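Local coordinates for protein 2,3-dihydroxybenzoate-AMP ligase (Mycobacterium smegmatis, PDB 5KEI) that belongs to the ANL superfamily of AMP-binding enzymes, with a large N-terminal AMP-binding region and a smaller C-terminal domain, at residues V488-P491 with E497-C500. Numbering follows the deposited sequence.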
ATOM      1  N   VAL A 488     -22.796 -17.337  -4.101  1.00 35.59           N
ATOM      2  CA  VAL A 488     -22.915 -18.141  -5.299  1.00 35.87           C
ATOM      3  C   VAL A 488     -24.283 -17.895  -5.958  1.00 42.39           C
ATOM      4  O   VAL A 488     -25.270 -17.576  -5.279  1.00 38.73           O
ATOM      5  CB  VAL A 488     -22.713 -19.636  -4.960  1.00 38.46           C
ATOM      6  CG1 VAL A 488     -22.569 -20.435  -6.201  1.00 47.17           C
ATOM      7  CG2 VAL A 488     -21.457 -19.816  -4.099  1.00 39.21           C
ATOM      8  N   ALA A 489     -24.322 -18.017  -7.280  1.00 43.09           N
ATOM      9  CA  ALA A 489     -25.541 -17.840  -8.055  1.00 42.02           C
ATOM     10  C   ALA A 489     -26.219 -19.177  -8.305  1.00 43.44           C
ATOM     11  O   ALA A 489     -25.594 -20.119  -8.796  1.00 47.65           O
ATOM     12  CB  ALA A 489     -25.236 -17.144  -9.384  1.00 39.40           C
ATOM     13  N   LEU A 490     -27.498 -19.255  -7.950  1.00 42.01           N
ATOM     14  CA  LEU A 490     -28.319 -20.417  -8.263  1.00 41.94           C
ATOM     15  C   LEU A 490     -29.481 -20.002  -9.151  1.00 44.29           C
ATOM     16  O   LEU A 490     -30.083 -18.951  -8.919  1.00 43.30           O
ATOM     17  CB  LEU A 490     -28.835 -21.056  -6.985  1.00 40.77           C
ATOM     18  CG  LEU A 490     -27.719 -21.581  -6.093  1.00 46.76           C
ATOM     19  CD1 LEU A 490     -28.305 -21.920  -4.746  1.00 57.82           C
ATOM     20  CD2 LEU A 490     -27.044 -22.783  -6.721  1.00 38.01           C
ATOM     21  N   PRO A 491     -29.767 -20.795 -10.202  1.00 49.04           N
ATOM     22  CA  PRO A 491     -30.955 -20.606 -11.042  1.00 42.33           C
ATOM     23  C   PRO A 491     -32.212 -20.572 -10.203  1.00 43.74           C
ATOM     24  O   PRO A 491     -32.420 -21.450  -9.365  1.00 46.42           O
ATOM     25  CB  PRO A 491     -30.929 -21.829 -11.950  1.00 43.17           C
ATOM     26  CG  PRO A 491     -29.478 -22.063 -12.144  1.00 45.84           C
ATOM     27  CD  PRO A 491     -28.858 -21.795 -10.790  1.00 46.77           C
ATOM     28  N   GLU A 497     -31.503 -15.445 -10.841  1.00 32.42           N
ATOM     29  CA  GLU A 497     -30.476 -16.081 -10.028  1.00 39.74           C
ATOM     30  C   GLU A 497     -30.691 -15.666  -8.592  1.00 38.70           C
ATOM     31  O   GLU A 497     -30.907 -14.482  -8.318  1.00 39.15           O
ATOM     32  CB  GLU A 497     -29.057 -15.696 -10.477  1.00 37.20           C
ATOM     33  CG  GLU A 497     -28.681 -16.184 -11.852  1.00 39.05           C
ATOM     34  CD  GLU A 497     -27.262 -15.790 -12.255  1.00 49.57           C
ATOM     35  OE1 GLU A 497     -26.633 -16.562 -13.014  1.00 63.38           O
ATOM     36  OE2 GLU A 497     -26.774 -14.718 -11.826  1.00 46.98           O
ATOM     37  N   LYS A 498     -30.643 -16.620  -7.672  1.00 36.49           N
ATOM     38  CA  LYS A 498     -30.681 -16.252  -6.268  1.00 39.81           C
ATOM     39  C   LYS A 498     -29.274 -16.312  -5.680  1.00 42.01           C
ATOM     40  O   LYS A 498     -28.370 -16.962  -6.235  1.00 35.48           O
ATOM     41  CB  LYS A 498     -31.639 -17.148  -5.476  1.00 39.35           C
ATOM     42  CG  LYS A 498     -31.368 -18.626  -5.579  1.00 39.68           C
ATOM     43  CD  LYS A 498     -32.267 -19.383  -4.611  1.00 40.75           C
ATOM     44  CE  LYS A 498     -32.084 -20.886  -4.746  1.00 49.11           C
ATOM     45  NZ  LYS A 498     -32.970 -21.651  -3.818  1.00 63.62           N
ATOM     46  N   ILE A 499     -29.103 -15.621  -4.557  1.00 37.75           N
ATOM     47  CA  ILE A 499     -27.820 -15.551  -3.877  1.00 40.13           C
ATOM     48  C   ILE A 499     -27.689 -16.595  -2.740  1.00 38.96           C
ATOM     49  O   ILE A 499     -28.346 -16.497  -1.706  1.00 36.09           O
ATOM     50  CB  ILE A 499     -27.588 -14.136  -3.306  1.00 37.78           C
ATOM     51  CG1 ILE A 499     -27.528 -13.091  -4.436  1.00 38.40           C
ATOM     52  CG2 ILE A 499     -26.312 -14.108  -2.498  1.00 38.01           C
ATOM     53  CD1 ILE A 499     -27.520 -11.642  -3.938  1.00 34.28           C
ATOM     54  N   CYS A 500     -26.833 -17.593  -2.933  1.00 40.84           N
ATOM     55  CA  CYS A 500     -26.560 -18.525  -1.849  1.00 37.94           C
ATOM     56  C   CYS A 500     -25.219 -18.249  -1.171  1.00 38.46           C
ATOM     57  O   CYS A 500     -24.150 -18.344  -1.798  1.00 37.52           O
ATOM     58  CB  CYS A 500     -26.594 -19.963  -2.345  1.00 37.89           C
ATOM     59  SG  CYS A 500     -26.735 -21.101  -0.966  1.00 64.93           S
TER
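V488 and L490 pair with C500 and K498 through both backbone N-H and C=O groups, the bonding of antiparallel strands; strands 482-492 and 498-505, joined by a short connection, form a beta hairpin of the C-terminal AMP-binding-enzyme domain. Four hydrogen bonds define the register: C500 N reaches V488 O at 2.8 Å and K498 N reaches L490 O at 2.7 Å, while V488 N to C500 O and L490 N to K498 O complete the two rings. A489 with I499 lies between them and P491 with E497 beyond, both non-hydrogen-bonded pairs. The short strand axes run at 134°, well off strict antiparallel, consistent with local twist or with the corner the chain turns at E497. CA-H...O contacts supplement the bonding, the shortest from E497 CA to L490 O at 3.1 Å.

Apolar contact concentrates on the face of V488, L490, K498 and C500, where helix 549-553 and L556 add cover. L490 CD1 meets C500 CB at 3.5 Å. The extended K498 chain, with CG set between backbone N and carbonyl carbon (chi1 56°), passes obliquely over L490, its CG lying 3.8 Å from L490 CB.

On the other face, E497, extended beyond CG, reaches across to A489, beside I460 of strand 459-462. Its carboxylate carbon CD lies 3.8 Å from A489 CB, and OE2 accepts a hydrogen bond from V461 N, tying the hairpin to that strand.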